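Local coordinates for Lmo0131 protein (Listeria monocytogenes, PDB 4Q6J) that is of unknown function but, as an EAL-domain protein with a TIM-barrel fold, may act as a phosphodiesterase specific for cyclic diguanylate, at residues A136-N141 / R168-D173; L22-K27 / L240-I245; G207-E212 / K227-Q232. All blocks are in the same frame, centred on the assembly; numbering follows the deposited sequence.

Interaction 1 of 3, residues A136-N141 / R168-D173; sequences AIADKN and RSLPID
Carboxylate oxygen OD2 of Asp139 is gripped twice: it accepts a hydrogen bond of 2.7 Å from a water, and it forms a salt bridge with Arg143 one turn further along its own helix. The same water donates to Ser169 O at 2.8 Å, bridging the two segments where no direct hydrogen bond joins them. In the EAL TIM barrel this is packing between neighbouring outer helices: helix 136-146 meets the end of helix 163-169 and the turn that leads from it into strand 174-177. Asp139 reaches across because its CG stands anti to the backbone N (chi1 -174°), which lays the carboxylate beside Ser169 O, with CG 3.5 Å from that oxygen. Two electron-rich groups thus lie near each other, and the water's two protons, together with the positive charge of Arg143, probably offset the mutual repulsion. Next to this polar group the contact turns apolar. Leu170, where the chain departs from helix 163-169, brings its CD2 methyl against Ala138 CB at 3.9 Å and against the start of the Asp139 backbone, 3.6 Å from Asp139 N; Leu142, of helix 136-146, also packs on Leu170. Pro171 is the centre of an inverse gamma turn, closed by a weak bond from Ile172 N to Leu170 O, and Pro171 O takes a further hydrogen bond from Lys146. The proline ring meets the acid by its delta carbon, Pro171 CD lying 3.4 Å from Asp139 OD1.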
loop_
_atom_site.group_PDB
_atom_site.type_symbol
_atom_site.label_atom_id
_atom_site.label_comp_id
_atom_site.label_asym_id
_atom_site.label_seq_id
_atom_site.Cartn_x
_atom_site.Cartn_y
_atom_site.Cartn_z
ATOM N N ALA B 136 -2.647 -12.180 16.168
ATOM C CA ALA B 136 -2.596 -13.195 17.215
ATOM C C ALA B 136 -1.362 -14.108 17.158
ATOM O O ALA B 136 -0.794 -14.440 18.199
ATOM C CB ALA B 136 -3.840 -14.008 17.218
ATOM N N ILE B 137 -0.962 -14.527 15.957
ATOM C CA ILE B 137 0.233 -15.362 15.790
ATOM C C ILE B 137 1.481 -14.577 16.174
ATOM O O ILE B 137 2.323 -15.065 16.921
ATOM C CB ILE B 137 0.431 -15.867 14.354
ATOM C CG1 ILE B 137 -0.870 -16.443 13.805
ATOM C CG2 ILE B 137 1.496 -16.936 14.315
ATOM C CD1 ILE B 137 -1.262 -17.737 14.448
ATOM N N ALA B 138 1.596 -13.360 15.663
ATOM C CA ALA B 138 2.688 -12.488 16.037
ATOM C C ALA B 138 2.747 -12.338 17.566
ATOM O O ALA B 138 3.805 -12.458 18.167
ATOM C CB ALA B 138 2.508 -11.168 15.381
ATOM N N ASP B 139 1.595 -12.079 18.177
ATOM C CA ASP B 139 1.465 -11.900 19.613
ATOM C C ASP B 139 2.061 -13.098 20.337
ATOM O O ASP B 139 2.917 -12.946 21.191
ATOM C CB ASP B 139 -0.014 -11.749 19.935
ATOM C CG ASP B 139 -0.271 -11.407 21.369
ATOM O OD1 ASP B 139 0.683 -11.002 22.070
ATOM O OD2 ASP B 139 -1.449 -11.533 21.780
ATOM N N LYS B 140 1.634 -14.295 19.943
ATOM C CA LYS B 140 2.187 -15.551 20.474
ATOM C C LYS B 140 3.689 -15.794 20.263
ATOM O O LYS B 140 4.375 -16.225 21.167
ATOM C CB LYS B 140 1.400 -16.735 19.912
ATOM C CG LYS B 140 1.778 -18.077 20.525
ATOM C CD LYS B 140 0.582 -19.016 20.580
ATOM C CE LYS B 140 0.788 -20.123 21.621
ATOM N NZ LYS B 140 0.716 -19.655 23.052
ATOM N N ASN B 141 4.170 -15.526 19.058
ATOM C CA ASN B 141 5.589 -15.579 18.719
ATOM C C ASN B 141 6.436 -14.731 19.663
ATOM O O ASN B 141 7.429 -15.196 20.203
ATOM C CB ASN B 141 5.810 -15.134 17.265
ATOM C CG ASN B 141 5.424 -16.191 16.288
ATOM O OD1 ASN B 141 5.249 -17.327 16.667
ATOM N ND2 ASN B 141 5.290 -15.838 15.030
ATOM N N ARG B 168 -2.055 -2.022 20.712
ATOM C CA ARG B 168 -3.147 -2.710 21.370
ATOM C C ARG B 168 -2.916 -4.213 21.476
ATOM O O ARG B 168 -3.074 -4.783 22.542
ATOM C CB ARG B 168 -4.433 -2.458 20.593
ATOM C CG ARG B 168 -5.561 -3.342 21.005
ATOM C CD ARG B 168 -6.758 -3.198 20.095
ATOM N NE ARG B 168 -7.939 -3.776 20.729
ATOM C CZ ARG B 168 -9.189 -3.592 20.324
ATOM N NH1 ARG B 168 -9.463 -2.840 19.273
ATOM N NH2 ARG B 168 -10.155 -4.163 20.990
ATOM N N SER B 169 -2.502 -4.846 20.380
ATOM C CA SER B 169 -2.546 -6.295 20.302
ATOM C C SER B 169 -1.208 -7.057 20.276
ATOM O O SER B 169 -1.197 -8.281 20.122
ATOM C CB SER B 169 -3.430 -6.706 19.134
ATOM O OG SER B 169 -4.660 -6.007 19.190
ATOM N N LEU B 170 -0.093 -6.347 20.429
ATOM C CA LEU B 170 1.206 -6.996 20.597
ATOM C C LEU B 170 1.788 -6.669 21.980
ATOM O O LEU B 170 1.368 -5.698 22.608
ATOM C CB LEU B 170 2.156 -6.564 19.482
ATOM C CG LEU B 170 1.739 -7.038 18.097
ATOM C CD1 LEU B 170 2.760 -6.562 17.122
ATOM C CD2 LEU B 170 1.644 -8.529 18.108
ATOM N N PRO B 171 2.739 -7.480 22.470
ATOM C CA PRO B 171 3.246 -7.245 23.826
ATOM C C PRO B 171 4.448 -6.274 23.854
ATOM O O PRO B 171 5.541 -6.594 24.267
ATOM C CB PRO B 171 3.621 -8.651 24.289
ATOM C CG PRO B 171 4.118 -9.277 23.080
ATOM C CD PRO B 171 3.233 -8.756 21.935
ATOM N N ILE B 172 4.186 -5.048 23.429
ATOM C CA ILE B 172 5.202 -4.028 23.247
ATOM C C ILE B 172 5.718 -3.448 24.575
ATOM O O ILE B 172 4.934 -3.117 25.463
ATOM C CB ILE B 172 4.645 -2.882 22.363
ATOM C CG1 ILE B 172 4.016 -3.423 21.080
ATOM C CG2 ILE B 172 5.720 -1.897 22.039
ATOM C CD1 ILE B 172 4.925 -4.308 20.318
ATOM N N ASP B 173 7.047 -3.351 24.702
ATOM C CA ASP B 173 7.719 -2.724 25.846
ATOM C C ASP B 173 8.157 -1.283 25.533
ATOM O O ASP B 173 8.131 -0.417 26.397
ATOM C CB ASP B 173 8.989 -3.493 26.239
ATOM C CG ASP B 173 8.719 -4.913 26.674
ATOM O OD1 ASP B 173 7.980 -5.098 27.659
ATOM O OD2 ASP B 173 9.260 -5.836 26.048
HETATM O O HOH W 1 -3.225 -10.216 20.260
#

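Interaction 2 of 3, residues L22-K27 / L240-I245; sequences LYYQPK and LPMEEI. With EDO (1,2-ethanediol), chain N; EDO (1,2-ethanediol), chain L.
Tyr24 and Leu240 form a single antiparallel bridge, a hydrogen-bonded pair that ties strand 20-29 of the EAL barrel to the chain just before the C-terminal helix 242-248. Tyr24 N gives its hydrogen to Leu240 O at 2.9 Å, and Leu240 N returns a bond to Tyr24 O at 3.0 Å; this second donor sits above the carbonyl plane, although its N-H points well at the oxygen (160°). A water extends the polar link, donating to Leu22 O at 2.6 Å and accepting from Met242 N.

Two CH-pi contacts flank the bridge, one for each tyrosine. Pro241, at the N-cap position of the helix, lies alongside Tyr23 and sets its CD over the middle of the ring, 3.9 Å from the Tyr23 centroid, while Pro241 CG leans toward Tyr23 CE1. Selenomethionine Met242 instead crosses the Tyr24 side chain at about a right angle. Its chain is bent at chi2 and chi3 (50° and 81°), and this bend carries CE over one ring face, 3.8 Å from the Tyr24 centroid, with SE placed obliquely in a Met-aromatic contact. Gln80 of helix 66-83 touches both Tyr24 and Met242.

Purely aliphatic packing completes the seam: Ile245 CD1 meets Pro26 CG tip to tip at 4.0 Å, and Phe38 of the adjoining strand also lies on Ile245. From the residues on either side of Pro26 in sequence, Gln25 NE2 and Lys27 NZ each hydrogen-bond a 1,2-ethanediol, probably from the crystallisation liquor.

The chemistry is therefore divided: two backbone bonds set the position of the incoming chain, while the faces of Tyr23 and Tyr24 and the ring of Pro26 give an apolar seat to Pro241, Met242 and Ile245.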
loop_
_atom_site.group_PDB
_atom_site.type_symbol
_atom_site.label_atom_id
_atom_site.label_comp_id
_atom_site.label_asym_id
_atom_site.label_seq_id
_atom_site.Cartn_x
_atom_site.Cartn_y
_atom_site.Cartn_z
ATOM N N LEU B 22 27.348 -5.123 11.318
ATOM C CA LEU B 22 26.320 -4.565 12.176
ATOM C C LEU B 22 26.896 -3.286 12.794
ATOM O O LEU B 22 27.948 -3.315 13.428
ATOM C CB LEU B 22 25.887 -5.559 13.248
ATOM C CG LEU B 22 24.547 -5.252 13.908
ATOM C CD1 LEU B 22 23.452 -5.360 12.878
ATOM C CD2 LEU B 22 24.260 -6.146 15.107
ATOM N N TYR B 23 26.224 -2.160 12.555
ATOM C CA TYR B 23 26.588 -0.901 13.167
ATOM C C TYR B 23 25.641 -0.679 14.315
ATOM O O TYR B 23 24.613 -1.361 14.410
ATOM C CB TYR B 23 26.501 0.234 12.150
ATOM C CG TYR B 23 27.700 0.363 11.217
ATOM C CD1 TYR B 23 28.668 -0.643 11.136
ATOM C CD2 TYR B 23 27.873 1.502 10.438
ATOM C CE1 TYR B 23 29.754 -0.525 10.305
ATOM C CE2 TYR B 23 28.967 1.632 9.589
ATOM C CZ TYR B 23 29.902 0.618 9.530
ATOM O OH TYR B 23 30.986 0.749 8.690
ATOM N N TYR B 24 25.978 0.281 15.180
ATOM C CA TYR B 24 25.271 0.505 16.450
ATOM C C TYR B 24 25.046 1.985 16.694
ATOM O O TYR B 24 25.981 2.778 16.585
ATOM C CB TYR B 24 26.106 -0.042 17.614
ATOM C CG TYR B 24 26.380 -1.501 17.481
ATOM C CD1 TYR B 24 25.401 -2.433 17.786
ATOM C CD2 TYR B 24 27.606 -1.960 17.018
ATOM C CE1 TYR B 24 25.628 -3.782 17.646
ATOM C CE2 TYR B 24 27.849 -3.321 16.876
ATOM C CZ TYR B 24 26.848 -4.222 17.188
ATOM O OH TYR B 24 27.059 -5.566 17.056
ATOM N N GLN B 25 23.827 2.371 17.046
ATOM C CA GLN B 25 23.583 3.768 17.387
ATOM C C GLN B 25 23.186 3.881 18.874
ATOM O O GLN B 25 22.220 3.249 19.304
ATOM C CB GLN B 25 22.533 4.399 16.464
ATOM C CG GLN B 25 22.473 5.908 16.699
ATOM C CD GLN B 25 21.478 6.674 15.830
ATOM O OE1 GLN B 25 20.393 6.183 15.532
ATOM N NE2 GLN B 25 21.844 7.899 15.441
ATOM N N PRO B 26 23.952 4.663 19.691
ATOM C CA PRO B 26 23.614 4.705 21.119
ATOM C C PRO B 26 22.203 5.243 21.398
ATOM O O PRO B 26 21.693 6.122 20.695
ATOM C CB PRO B 26 24.649 5.676 21.711
ATOM C CG PRO B 26 25.667 5.806 20.739
ATOM C CD PRO B 26 25.082 5.552 19.396
ATOM N N LYS B 27 21.589 4.687 22.431
ATOM C CA LYS B 27 20.393 5.242 23.025
ATOM C C LYS B 27 20.791 5.691 24.428
ATOM O O LYS B 27 21.466 4.961 25.154
ATOM C CB LYS B 27 19.274 4.198 23.068
ATOM C CG LYS B 27 18.690 3.948 21.698
ATOM C CD LYS B 27 17.737 2.815 21.751
ATOM C CE LYS B 27 18.436 1.551 22.201
ATOM N NZ LYS B 27 17.468 0.429 22.215
ATOM N N LEU B 240 27.714 3.662 14.304
ATOM C CA LEU B 240 29.152 3.420 14.134
ATOM C C LEU B 240 29.470 1.945 14.327
ATOM O O LEU B 240 28.721 1.238 15.009
ATOM C CB LEU B 240 29.958 4.178 15.180
ATOM C CG LEU B 240 29.946 5.687 15.137
ATOM C CD1 LEU B 240 30.526 6.184 16.425
ATOM C CD2 LEU B 240 30.725 6.176 13.928
ATOM N N PRO B 241 30.593 1.481 13.753
ATOM C CA PRO B 241 31.152 0.187 14.149
ATOM C C PRO B 241 31.306 0.150 15.665
ATOM O O PRO B 241 31.530 1.198 16.258
ATOM C CB PRO B 241 32.537 0.201 13.503
ATOM C CG PRO B 241 32.403 1.063 12.347
ATOM C CD PRO B 241 31.430 2.146 12.743
HETATM N N MSE B 242 31.187 -1.016 16.282
HETATM C CA MSE B 242 31.430 -1.111 17.716
HETATM C C MSE B 242 32.798 -0.544 18.083
HETATM O O MSE B 242 32.950 0.093 19.129
HETATM C CB MSE B 242 31.301 -2.546 18.227
HETATM C CG MSE B 242 31.376 -2.647 19.768
HETATM SE SE MSE B 242 30.170 -1.408 20.711
HETATM C CE MSE B 242 28.497 -2.353 20.599
ATOM N N GLU B 243 33.781 -0.795 17.222
ATOM C CA GLU B 243 35.138 -0.296 17.411
ATOM C C GLU B 243 35.171 1.203 17.666
ATOM O O GLU B 243 35.794 1.662 18.616
ATOM C CB GLU B 243 35.982 -0.627 16.180
ATOM C CG GLU B 243 37.110 0.350 15.895
ATOM C CD GLU B 243 37.146 0.810 14.436
ATOM O OE1 GLU B 243 36.203 0.467 13.678
ATOM O OE2 GLU B 243 38.116 1.519 14.059
ATOM N N GLU B 244 34.490 1.962 16.818
ATOM C CA GLU B 244 34.470 3.414 16.919
ATOM C C GLU B 244 33.572 3.945 18.059
ATOM O O GLU B 244 33.807 5.031 18.617
ATOM C CB GLU B 244 34.086 4.002 15.580
ATOM C CG GLU B 244 34.911 3.441 14.453
ATOM C CD GLU B 244 34.481 3.970 13.083
ATOM O OE1 GLU B 244 33.797 5.011 13.022
ATOM O OE2 GLU B 244 34.824 3.341 12.058
ATOM N N ILE B 245 32.553 3.177 18.417
ATOM C CA ILE B 245 31.829 3.487 19.644
ATOM C C ILE B 245 32.780 3.460 20.837
ATOM O O ILE B 245 32.883 4.412 21.568
ATOM C CB ILE B 245 30.710 2.486 19.948
ATOM C CG1 ILE B 245 29.553 2.604 18.945
ATOM C CG2 ILE B 245 30.213 2.699 21.364
ATOM C CD1 ILE B 245 28.770 3.881 19.056
HETATM C C1 EDO N . 14.760 1.246 24.852
HETATM O O1 EDO N . 14.904 0.735 23.518
HETATM C C2 EDO N . 16.113 1.557 25.470
HETATM O O2 EDO N . 16.714 2.678 24.815
HETATM C C1 EDO L . 19.649 11.530 12.874
HETATM O O1 EDO L . 19.555 12.255 14.102
HETATM C C2 EDO L . 19.555 10.039 13.099
HETATM O O2 EDO L . 20.671 9.565 13.849
HETATM O O HOH W 2 30.304 -2.935 14.551
#

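Interaction 3 of 3, residues G207-E212 / K227-Q232; sequences GKVVTE and KVDYFQ
Asp229 holds its CG beside its own backbone N and anti to the carbonyl carbon (chi1 -56°), and that rotation turns the carboxylate toward Lys208 and Val209. Thr211, with OG1 between its backbone N and carbonyl carbon (chi1 51°), places that oxygen at the edge of the Phe231 ring, beside CD1. These residues belong to the beta-alpha-beta unit in which strand 208-211 pairs in parallel with strand 230-231, helix 217-225 making the crossover.

Asp229 OD2 receives Val209 N at 2.9 Å on its anti side, out of the carboxylate plane, so a side chain does the work of a strand acceptor where the pairing begins; His203 also bonds this oxygen. Val209 O takes Tyr230 N at 3.2 Å and, weakly, Asp229 N. Thr211 N to Tyr230 O and Gln232 N to Thr211 O follow, each 3.1 Å long.

On one face of the sheet Val210 CG2 rests against Tyr230 CB, 3.8 Å away, and the extended Lys208 chain passes obliquely by the tyrosine, its CD 3.4 Å from Tyr230 OH. On the other, Thr211 CG2 meets Val228 CG1 at 3.6 Å. The buried Thr211 hydroxyl, in the Phe231 ring plane, has no hydrogen-bond partner in the model.

At the far end the Glu212 carboxylate and Gln232 amide stack with planes 18° apart. Gln232 NE2 donates to Gln25 OE1 of strand 20-29, while Lys176 bonds both Glu212 OE2, as a salt bridge, and Gln232 OE1. A shared outside partner, and no bond between the two, thus holds the stacked groups side by side.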
loop_
_atom_site.group_PDB
_atom_site.type_symbol
_atom_site.label_atom_id
_atom_site.label_comp_id
_atom_site.label_asym_id
_atom_site.label_seq_id
_atom_site.Cartn_x
_atom_site.Cartn_y
_atom_site.Cartn_z
ATOM N N GLY B 207 5.005 1.030 29.490
ATOM C CA GLY B 207 6.156 0.933 28.619
ATOM C C GLY B 207 6.987 2.200 28.702
ATOM O O GLY B 207 6.764 3.049 29.588
ATOM N N LYS B 208 7.947 2.319 27.781
ATOM C CA LYS B 208 8.802 3.481 27.679
ATOM C C LYS B 208 8.906 3.917 26.230
ATOM O O LYS B 208 8.594 3.155 25.332
ATOM C CB LYS B 208 10.174 3.167 28.241
ATOM C CG LYS B 208 10.061 2.795 29.705
ATOM C CD LYS B 208 11.335 2.797 30.457
ATOM C CE LYS B 208 11.042 2.665 31.931
ATOM N NZ LYS B 208 12.309 2.563 32.645
ATOM N N VAL B 209 9.349 5.142 26.003
ATOM C CA VAL B 209 9.412 5.708 24.669
ATOM C C VAL B 209 10.850 6.043 24.310
ATOM O O VAL B 209 11.561 6.599 25.141
ATOM C CB VAL B 209 8.618 7.029 24.646
ATOM C CG1 VAL B 209 8.797 7.737 23.331
ATOM C CG2 VAL B 209 7.161 6.763 24.885
ATOM N N VAL B 210 11.279 5.740 23.082
ATOM C CA VAL B 210 12.569 6.215 22.570
ATOM C C VAL B 210 12.262 7.189 21.447
ATOM O O VAL B 210 11.533 6.835 20.542
ATOM C CB VAL B 210 13.456 5.098 21.933
ATOM C CG1 VAL B 210 14.722 5.723 21.358
ATOM C CG2 VAL B 210 13.817 4.012 22.913
ATOM N N THR B 211 12.789 8.411 21.493
ATOM C CA THR B 211 12.617 9.310 20.359
ATOM C C THR B 211 13.912 9.324 19.545
ATOM O O THR B 211 14.938 9.721 20.059
ATOM C CB THR B 211 12.240 10.742 20.817
ATOM O OG1 THR B 211 13.159 11.190 21.814
ATOM C CG2 THR B 211 10.855 10.771 21.396
ATOM N N GLU B 212 13.853 8.859 18.290
ATOM C CA GLU B 212 14.996 8.897 17.391
ATOM C C GLU B 212 14.995 10.221 16.636
ATOM O O GLU B 212 14.010 10.959 16.653
ATOM C CB GLU B 212 14.932 7.774 16.364
ATOM C CG GLU B 212 14.595 6.427 16.930
ATOM C CD GLU B 212 14.748 5.322 15.886
ATOM O OE1 GLU B 212 15.322 5.580 14.808
ATOM O OE2 GLU B 212 14.292 4.193 16.126
ATOM N N LYS B 227 8.689 13.898 29.369
ATOM C CA LYS B 227 8.858 12.589 29.982
ATOM C C LYS B 227 9.297 11.479 29.025
ATOM O O LYS B 227 9.111 10.302 29.325
ATOM C CB LYS B 227 7.594 12.179 30.774
ATOM C CG LYS B 227 7.081 13.253 31.776
ATOM C CD LYS B 227 5.790 12.832 32.479
ATOM C CE LYS B 227 5.088 14.029 33.122
ATOM N NZ LYS B 227 4.402 14.915 32.130
ATOM N N VAL B 228 9.898 11.840 27.893
ATOM C CA VAL B 228 10.470 10.826 27.012
ATOM C C VAL B 228 11.562 10.114 27.798
ATOM O O VAL B 228 12.353 10.758 28.480
ATOM C CB VAL B 228 11.048 11.452 25.728
ATOM C CG1 VAL B 228 11.700 10.395 24.902
ATOM C CG2 VAL B 228 9.944 12.131 24.922
ATOM N N ASP B 229 11.625 8.795 27.718
ATOM C CA ASP B 229 12.593 8.060 28.514
ATOM C C ASP B 229 14.015 8.013 27.921
ATOM O O ASP B 229 14.979 8.055 28.654
ATOM C CB ASP B 229 12.113 6.635 28.682
ATOM C CG ASP B 229 10.752 6.554 29.288
ATOM O OD1 ASP B 229 10.707 6.521 30.518
ATOM O OD2 ASP B 229 9.736 6.533 28.540
ATOM N N TYR B 230 14.122 7.889 26.593
ATOM C CA TYR B 230 15.402 7.617 25.933
ATOM C C TYR B 230 15.522 8.410 24.668
ATOM O O TYR B 230 14.527 8.662 24.004
ATOM C CB TYR B 230 15.549 6.149 25.548
ATOM C CG TYR B 230 15.322 5.193 26.695
ATOM C CD1 TYR B 230 16.240 5.082 27.724
ATOM C CD2 TYR B 230 14.195 4.388 26.740
ATOM C CE1 TYR B 230 16.035 4.214 28.777
ATOM C CE2 TYR B 230 13.984 3.502 27.781
ATOM C CZ TYR B 230 14.908 3.421 28.796
ATOM O OH TYR B 230 14.699 2.546 29.819
ATOM N N PHE B 231 16.756 8.766 24.329
ATOM C CA PHE B 231 17.049 9.532 23.123
ATOM C C PHE B 231 17.984 8.772 22.185
ATOM O O PHE B 231 18.852 8.021 22.622
ATOM C CB PHE B 231 17.748 10.852 23.476
ATOM C CG PHE B 231 16.954 11.774 24.382
ATOM C CD1 PHE B 231 15.586 11.950 24.205
ATOM C CD2 PHE B 231 17.587 12.466 25.405
ATOM C CE1 PHE B 231 14.876 12.810 25.028
ATOM C CE2 PHE B 231 16.871 13.309 26.222
ATOM C CZ PHE B 231 15.525 13.474 26.034
ATOM N N GLN B 232 17.840 9.040 20.896
ATOM C CA GLN B 232 18.727 8.533 19.887
ATOM C C GLN B 232 18.795 9.594 18.760
ATOM O O GLN B 232 17.804 10.192 18.406
ATOM C CB GLN B 232 18.151 7.205 19.387
ATOM C CG GLN B 232 18.932 6.477 18.380
ATOM C CD GLN B 232 18.258 5.186 18.018
ATOM O OE1 GLN B 232 17.400 4.704 18.732
ATOM N NE2 GLN B 232 18.642 4.623 16.910
#

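How the interactions relate
From the N terminus, strand 20-29 opens the longest loop, which interaction 2 closes only when the chain returns at residues 240-245, 213 residues on. The other two contacts lie within that span, one after the other: interaction 1 closes between helices 136-146 and 163-169 before interaction 3 joins strands 208-211 and 230-231. None cross. Interactions 1 and 3 meet through a probable backbone hydrogen bond from Lys208 N to Asp173 O, and interactions 2 and 3 through one between Gln232 NE2 and Gln25 OE1. Interaction 1 lies in the outer helical layer, while interaction 2 fastens the C-terminal segment to strand 20-29; they lie on opposite sides of the chain's centre, centres about 29 Å apart.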